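Probable ferredoxin-dependent nitrite reductase NirA (PDB 1ZJ8) reduces sulfite to sulfide with electrons from ferredoxin, using one siroheme and one [4Fe-4S] cluster per subunit, and so probably supplies sulfur for amino acid and cofactor biosynthesis. Local coordinates at residues A[43-48]-A[211-216]; A[165-170]-A[201-206]; A[341-346]-A[416-421]. All coordinates share one frame; numbering follows the deposited sequence.

Interactions 1 and 2 are neighbours, with centres about 15 Å apart. Interaction 2 is nested along the chain inside the loop that interaction 1 closes. They touch directly: Leu47 CD2 lies 3.6 Å from Thr169 CG2, and Glu170 OE2 lies 3.5 Å from Ala213 CA. Interaction 3 follows later in the chain. It lies on the opposite side of the chain's centre from interaction 1, their centres about 41 Å apart. Its centre is about 31 Å from that of interaction 2. All three lie away from the annotated sites. Interaction 2 comes nearer the siroheme through Glu170, whose side chain is about 11 Å from it.

Interaction 1 (A[43-48]-A[211-216]); sequences AGNPLD and DFADLP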
# COMPACT_ATOMS: atom_id res chain seq x y z
N ALA A 43 -20.47 -19.45 6.27
CA ALA A 43 -20.15 -20.83 6.65
C ALA A 43 -19.25 -20.96 7.89
O ALA A 43 -18.59 -21.99 8.08
CB ALA A 43 -19.53 -21.57 5.46
N GLY A 44 -19.22 -19.93 8.74
CA GLY A 44 -18.34 -19.92 9.92
C GLY A 44 -17.19 -18.96 9.72
O GLY A 44 -16.93 -18.54 8.58
N ASN A 45 -16.50 -18.59 10.80
CA ASN A 45 -15.39 -17.63 10.69
C ASN A 45 -14.41 -18.12 9.61
O ASN A 45 -14.00 -19.28 9.63
CB ASN A 45 -14.69 -17.40 12.05
CG ASN A 45 -13.72 -16.19 12.02
OD1 ASN A 45 -13.09 -15.89 11.00
ND2 ASN A 45 -13.62 -15.49 13.16
N PRO A 46 -14.10 -17.25 8.62
CA PRO A 46 -13.09 -17.63 7.62
C PRO A 46 -11.71 -18.02 8.20
O PRO A 46 -11.08 -18.95 7.71
CB PRO A 46 -13.00 -16.38 6.72
CG PRO A 46 -14.35 -15.71 6.87
CD PRO A 46 -14.71 -15.94 8.32
N LEU A 47 -11.27 -17.33 9.25
CA LEU A 47 -9.98 -17.63 9.90
C LEU A 47 -9.79 -19.09 10.32
O LEU A 47 -8.70 -19.47 10.76
CB LEU A 47 -9.79 -16.71 11.13
CG LEU A 47 -9.38 -15.24 10.90
CD1 LEU A 47 -10.05 -14.33 11.91
CD2 LEU A 47 -7.86 -15.08 10.96
N ASP A 48 -10.85 -19.89 10.23
CA ASP A 48 -10.82 -21.30 10.68
C ASP A 48 -9.93 -22.20 9.83
O ASP A 48 -9.39 -23.20 10.33
CB ASP A 48 -12.24 -21.87 10.74
CG ASP A 48 -13.08 -21.28 11.87
OD1 ASP A 48 -13.52 -20.12 11.75
OD2 ASP A 48 -13.32 -21.98 12.87
N ASP A 211 -14.79 -10.46 15.91
CA ASP A 211 -15.68 -9.29 15.76
C ASP A 211 -15.50 -8.51 14.46
O ASP A 211 -16.49 -8.04 13.90
CB ASP A 211 -15.56 -8.36 16.96
CG ASP A 211 -15.86 -9.07 18.25
OD1 ASP A 211 -15.07 -9.99 18.59
OD2 ASP A 211 -16.91 -8.76 18.87
N PHE A 212 -14.26 -8.42 13.99
CA PHE A 212 -13.93 -7.68 12.76
C PHE A 212 -13.37 -8.59 11.67
O PHE A 212 -12.76 -8.11 10.71
CB PHE A 212 -12.95 -6.55 13.09
CG PHE A 212 -13.48 -5.60 14.12
CD1 PHE A 212 -14.63 -4.87 13.87
CD2 PHE A 212 -12.85 -5.47 15.35
CE1 PHE A 212 -15.14 -4.00 14.81
CE2 PHE A 212 -13.36 -4.62 16.32
CZ PHE A 212 -14.50 -3.88 16.05
N ALA A 213 -13.61 -9.89 11.80
CA ALA A 213 -13.19 -10.83 10.77
C ALA A 213 -14.13 -10.89 9.57
O ALA A 213 -13.80 -11.53 8.58
CB ALA A 213 -13.00 -12.21 11.38
N ASP A 214 -15.30 -10.26 9.64
CA ASP A 214 -16.25 -10.29 8.51
C ASP A 214 -16.85 -8.92 8.28
O ASP A 214 -17.83 -8.52 8.95
CB ASP A 214 -17.34 -11.35 8.75
CG ASP A 214 -18.31 -11.52 7.57
OD1 ASP A 214 -18.15 -10.84 6.53
OD2 ASP A 214 -19.25 -12.33 7.70
N LEU A 215 -16.24 -8.20 7.34
CA LEU A 215 -16.66 -6.85 6.97
C LEU A 215 -17.16 -6.85 5.51
O LEU A 215 -16.90 -7.80 4.75
CB LEU A 215 -15.50 -5.85 7.16
CG LEU A 215 -14.60 -5.99 8.39
CD1 LEU A 215 -13.56 -4.90 8.39
CD2 LEU A 215 -15.39 -5.93 9.67
N PRO A 216 -17.90 -5.80 5.13
CA PRO A 216 -18.36 -5.62 3.77
C PRO A 216 -17.26 -5.77 2.72
O PRO A 216 -17.54 -6.23 1.60
CB PRO A 216 -18.87 -4.17 3.77
CG PRO A 216 -19.28 -3.90 5.18
CD PRO A 216 -18.39 -4.73 6.03
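Ala213 meets two side chains of the 43-48 loop with its methyl group. Its CB lies 3.7 Å from Leu47 CD1, an apolar contact. It also sits beyond the amide end of Asn45, at 3.7 Å from OD1 and 3.8 Å from ND2, and so nearly equidistant from the oxygen and the nitrogen.

The Asn45 side chain swings away from its own backbone nitrogen, with CG anti to it (chi1 -168°). The amide is held from within its own loop. OD1 accepts a hydrogen bond from Leu47 N at 2.9 Å, with the donor above the carbonyl plane, 36° out of it. This bond helps to set the amide's rotation and how it faces Ala213. In Leu47, CG lies beside the backbone N and anti to the carbonyl carbon (chi1 -77°), and only the CD1 branch reaches Ala213.

Two neighbouring tryptophans tie both loops down. Trp76 NE1 donates to Ala213 O and the Pro46 side chain touches Trp76, while Trp77 NE1 donates to Leu47 O. Next to Ala213, Asp214 OD1 forms salt bridges with Arg294 and Lys41.

The bond from Leu47 N to Asn45 OD1 makes an Asx turn. This turn leads into the 3-10 turn 46-48, just ahead of helix 49-60; Asn45 and Leu47 pack on the loop before strand 219-224.

Interaction 2 (A[165-170]-A[201-206]); sequences GLQTTE and EIVRRY
Gln167 and Val203 approach from opposite directions, the amide nitrogen of Gln167 nearest a methyl of Val203. From CB, the Gln167 chain takes the position in which CG lies between the backbone N and the carbonyl carbon (chi1 49°). It then runs extended through CG to CD (chi2 173°). CB and CG only carry the amide outward; within the two segments, its contacts are made by the two amide atoms. OE1 accepts a hydrogen bond from Thr169 OG1 at 2.6 Å. The hydroxyl lies in the carbonyl plane, with a C=O...donor angle of 147°. This bond ties the amide to its own loop and steadies its orientation. NE2 is then the atom that faces the helix, and it lies 4.2 Å from Val203 CG1, a loose contact.

A second approach is made by Glu170. Its OE1 is 4.5 Å from Tyr206 O, but its strongest polar partner is Gly208 N, which donates to it. The carboxylate thus lies near Tyr206 without bonding to it.

Another side of that helix carries a salt-bridge network. Glu201 OE1 takes Arg204 NH2 at 2.8 Å on its syn lone pair. It also takes Arg205 NH1 at 3.2 Å from above the carboxylate plane.

The 165-170 loop begins where a Schellman motif, with Gly165 as its C-prime residue, ends helix 154-162. From there it runs toward strand 176-181. The loop leans on helix 118-131 through Leu166, and helix 196-206 leans on helix 277-291 through Ile202 and Tyr206.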
# COMPACT_ATOMS: atom_id res chain seq x y z
N GLY A 165 7.70 -12.88 16.15
CA GLY A 165 6.57 -11.96 16.38
C GLY A 165 5.71 -11.57 15.18
O GLY A 165 4.89 -10.65 15.27
N LEU A 166 5.90 -12.26 14.06
CA LEU A 166 5.20 -11.92 12.82
C LEU A 166 4.08 -12.90 12.49
O LEU A 166 4.14 -14.06 12.86
CB LEU A 166 6.20 -11.84 11.66
CG LEU A 166 7.23 -10.70 11.77
CD1 LEU A 166 8.51 -11.04 11.02
CD2 LEU A 166 6.63 -9.40 11.27
N GLN A 167 3.08 -12.40 11.79
CA GLN A 167 1.90 -13.17 11.42
C GLN A 167 1.40 -12.72 10.03
O GLN A 167 1.85 -11.70 9.50
CB GLN A 167 0.80 -13.00 12.47
CG GLN A 167 0.49 -11.55 12.89
CD GLN A 167 -0.74 -11.45 13.84
OE1 GLN A 167 -1.80 -12.01 13.55
NE2 GLN A 167 -0.58 -10.75 14.95
N THR A 168 0.50 -13.50 9.44
CA THR A 168 -0.10 -13.17 8.16
C THR A 168 -1.59 -12.93 8.34
O THR A 168 -2.33 -12.87 7.37
CB THR A 168 0.14 -14.29 7.07
OG1 THR A 168 -0.50 -15.53 7.44
CG2 THR A 168 1.63 -14.55 6.87
N THR A 169 -2.02 -12.77 9.59
CA THR A 169 -3.44 -12.70 9.89
C THR A 169 -4.14 -11.48 9.27
O THR A 169 -3.72 -10.34 9.47
CB THR A 169 -3.69 -12.66 11.42
OG1 THR A 169 -2.97 -13.72 12.06
CG2 THR A 169 -5.20 -12.74 11.73
N GLU A 170 -5.22 -11.75 8.54
CA GLU A 170 -6.06 -10.69 7.98
C GLU A 170 -5.20 -9.74 7.13
O GLU A 170 -5.49 -8.54 7.04
CB GLU A 170 -6.85 -9.94 9.08
CG GLU A 170 -8.06 -10.74 9.67
CD GLU A 170 -8.62 -10.18 11.00
OE1 GLU A 170 -7.87 -10.08 11.99
OE2 GLU A 170 -9.83 -9.87 11.06
N GLU A 201 -1.82 -1.67 20.23
CA GLU A 201 -3.07 -2.08 20.90
C GLU A 201 -4.15 -2.60 19.93
O GLU A 201 -4.80 -3.62 20.19
CB GLU A 201 -3.66 -0.93 21.72
CG GLU A 201 -3.08 -0.79 23.11
CD GLU A 201 -3.19 -2.07 23.88
OE1 GLU A 201 -4.25 -2.73 23.78
OE2 GLU A 201 -2.21 -2.45 24.57
N ILE A 202 -4.33 -1.90 18.81
CA ILE A 202 -5.32 -2.32 17.82
C ILE A 202 -5.03 -3.74 17.35
O ILE A 202 -5.95 -4.55 17.20
CB ILE A 202 -5.38 -1.34 16.63
CG1 ILE A 202 -6.19 -0.09 17.01
CG2 ILE A 202 -5.96 -2.03 15.35
CD1 ILE A 202 -5.98 1.07 16.10
N VAL A 203 -3.76 -4.04 17.11
CA VAL A 203 -3.39 -5.37 16.67
C VAL A 203 -3.73 -6.39 17.77
O VAL A 203 -4.31 -7.43 17.48
CB VAL A 203 -1.91 -5.42 16.25
CG1 VAL A 203 -1.41 -6.86 16.16
CG2 VAL A 203 -1.72 -4.70 14.90
N ARG A 204 -3.39 -6.06 19.02
CA ARG A 204 -3.56 -6.99 20.14
C ARG A 204 -5.03 -7.23 20.50
O ARG A 204 -5.44 -8.36 20.76
CB ARG A 204 -2.83 -6.46 21.35
CG ARG A 204 -2.72 -7.47 22.46
CD ARG A 204 -2.00 -6.90 23.65
NE ARG A 204 -2.77 -5.82 24.28
CZ ARG A 204 -3.82 -5.98 25.09
NH1 ARG A 204 -4.28 -7.19 25.42
NH2 ARG A 204 -4.42 -4.90 25.59
N ARG A 205 -5.82 -6.16 20.52
CA ARG A 205 -7.23 -6.29 20.88
C ARG A 205 -8.05 -6.93 19.76
O ARG A 205 -8.77 -7.88 20.01
CB ARG A 205 -7.84 -4.94 21.30
CG ARG A 205 -6.99 -4.15 22.31
CD ARG A 205 -7.72 -3.77 23.60
NE ARG A 205 -8.54 -2.57 23.44
CZ ARG A 205 -8.14 -1.31 23.65
NH1 ARG A 205 -6.90 -1.04 24.04
NH2 ARG A 205 -9.01 -0.32 23.47
N TYR A 206 -7.92 -6.43 18.53
CA TYR A 206 -8.92 -6.69 17.48
C TYR A 206 -8.49 -7.67 16.37
O TYR A 206 -9.30 -8.47 15.89
CB TYR A 206 -9.39 -5.35 16.88
CG TYR A 206 -9.76 -4.34 17.96
CD1 TYR A 206 -10.85 -4.57 18.80
CD2 TYR A 206 -8.97 -3.21 18.19
CE1 TYR A 206 -11.17 -3.67 19.83
CE2 TYR A 206 -9.29 -2.29 19.21
CZ TYR A 206 -10.39 -2.54 20.03
OH TYR A 206 -10.71 -1.66 21.03

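Interaction 3 (A[341-346]-A[416-421]); sequences DHVGVQ and SRPSHW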
# COMPACT_ATOMS: atom_id res chain seq x y z
N ASP A 341 8.87 10.93 2.19
CA ASP A 341 9.22 9.52 1.96
C ASP A 341 10.34 9.01 2.84
O ASP A 341 10.62 7.82 2.83
CB ASP A 341 9.50 9.22 0.48
CG ASP A 341 10.72 9.95 -0.06
OD1 ASP A 341 11.45 10.55 0.72
OD2 ASP A 341 10.95 9.91 -1.30
N HIS A 342 10.98 9.91 3.61
CA HIS A 342 12.08 9.57 4.50
C HIS A 342 13.30 8.98 3.83
O HIS A 342 14.08 8.32 4.47
CB HIS A 342 11.61 8.62 5.60
CG HIS A 342 10.52 9.19 6.44
ND1 HIS A 342 10.71 10.28 7.26
CD2 HIS A 342 9.22 8.83 6.58
CE1 HIS A 342 9.58 10.56 7.87
NE2 HIS A 342 8.66 9.71 7.47
N VAL A 343 13.50 9.23 2.56
CA VAL A 343 14.70 8.76 1.88
C VAL A 343 15.92 9.65 2.19
O VAL A 343 15.82 10.87 2.23
CB VAL A 343 14.43 8.62 0.37
CG1 VAL A 343 15.70 8.74 -0.45
CG2 VAL A 343 13.71 7.28 0.09
N GLY A 344 17.09 9.04 2.41
CA GLY A 344 18.31 9.79 2.74
C GLY A 344 18.57 9.73 4.23
O GLY A 344 17.95 8.92 4.95
N VAL A 345 19.47 10.59 4.72
CA VAL A 345 19.91 10.55 6.12
C VAL A 345 19.22 11.65 6.89
O VAL A 345 19.12 12.77 6.40
CB VAL A 345 21.44 10.74 6.26
CG1 VAL A 345 21.86 10.52 7.70
CG2 VAL A 345 22.19 9.81 5.36
N GLN A 346 18.75 11.34 8.10
CA GLN A 346 18.19 12.37 8.99
C GLN A 346 18.55 12.13 10.46
O GLN A 346 18.81 11.00 10.86
CB GLN A 346 16.67 12.53 8.81
CG GLN A 346 15.83 11.38 9.27
CD GLN A 346 14.36 11.69 9.19
OE1 GLN A 346 13.84 12.44 10.02
NE2 GLN A 346 13.67 11.12 8.20
N SER A 416 20.80 5.48 -0.78
CA SER A 416 20.31 6.54 0.08
C SER A 416 20.32 7.90 -0.62
O SER A 416 19.69 8.87 -0.17
CB SER A 416 21.14 6.59 1.35
OG SER A 416 22.50 6.54 1.02
N ARG A 417 21.04 7.96 -1.74
CA ARG A 417 21.05 9.12 -2.62
C ARG A 417 20.65 8.70 -4.03
O ARG A 417 21.48 8.69 -4.95
CB ARG A 417 22.41 9.78 -2.67
CG ARG A 417 22.90 10.41 -1.35
CD ARG A 417 24.37 10.77 -1.54
NE ARG A 417 25.11 11.23 -0.36
CZ ARG A 417 26.42 11.53 -0.40
NH1 ARG A 417 27.11 11.40 -1.54
NH2 ARG A 417 27.06 11.95 0.70
N PRO A 418 19.38 8.35 -4.22
CA PRO A 418 18.98 7.96 -5.55
C PRO A 418 18.70 9.16 -6.43
O PRO A 418 18.52 10.27 -5.94
CB PRO A 418 17.68 7.19 -5.31
CG PRO A 418 17.11 7.87 -4.10
CD PRO A 418 18.27 8.30 -3.25
N SER A 419 18.64 8.92 -7.73
CA SER A 419 18.13 9.89 -8.68
C SER A 419 16.64 10.10 -8.41
O SER A 419 16.00 9.25 -7.79
CB SER A 419 18.33 9.40 -10.12
OG SER A 419 17.38 8.40 -10.47
N HIS A 420 16.13 11.24 -8.86
CA HIS A 420 14.70 11.57 -8.80
C HIS A 420 13.84 10.39 -9.17
O HIS A 420 12.90 10.02 -8.47
CB HIS A 420 14.39 12.68 -9.83
CG HIS A 420 14.98 13.99 -9.48
ND1 HIS A 420 14.32 14.92 -8.69
CD2 HIS A 420 16.19 14.53 -9.76
CE1 HIS A 420 15.10 15.97 -8.51
NE2 HIS A 420 16.24 15.76 -9.15
N TRP A 421 14.21 9.83 -10.32
CA TRP A 421 13.46 8.78 -11.00
C TRP A 421 13.38 7.53 -10.17
O TRP A 421 12.30 6.99 -9.98
CB TRP A 421 14.12 8.43 -12.34
CG TRP A 421 14.19 9.65 -13.16
CD1 TRP A 421 15.31 10.34 -13.52
CD2 TRP A 421 13.08 10.40 -13.62
NE1 TRP A 421 14.96 11.46 -14.23
CE2 TRP A 421 13.59 11.53 -14.29
CE3 TRP A 421 11.68 10.23 -13.53
CZ2 TRP A 421 12.77 12.48 -14.87
CZ3 TRP A 421 10.87 11.16 -14.12
CH2 TRP A 421 11.42 12.28 -14.78
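The start of edge strand 344-347 meets the linker that leads from helix 399-411 to helix 420-424, through Gly344 and Val343 on one side and Ser416 and Pro418 on the other. Gly344 CA lies 3.3 Å from Ser416 O in a CA-H...O contact, with an angle of 135° at the hydrogen. Val343 adds an apolar contact. Its CG1 branch is anti to the backbone N (chi1 155°). Val343 and Pro418 reach toward each other tip to tip, CG1 lying 3.8 Å from Pro418 CD and 4.0 Å from its CG. The same methyl lies 4.0 Å from Ser416 O.

Strand 344-347 is outermost in an antiparallel sheet of five strands, which includes strands 353-357, 384-386 and 392-397 of the second ferredoxin-like half domain. It pairs with strand 353-357 through backbone bonds of Gly344 to Gly356 and Gln346 to Ala354.

An Asx turn shapes the entry to the strand. Val343 N donates to Asp341 OD1 at 3.1 Å, nearly straight at 169°, from well above the carboxylate plane. Asp341 OD2 forms a salt bridge with Arg423, a residue that the Val343 and Pro418 side chains also touch. Gln346 NE2 donates to His342 ND1 at 3.2 Å, while His342 NE2 is bonded to Asp228. At the far end of the linker, Ser419 is the N-cap of helix 420-424.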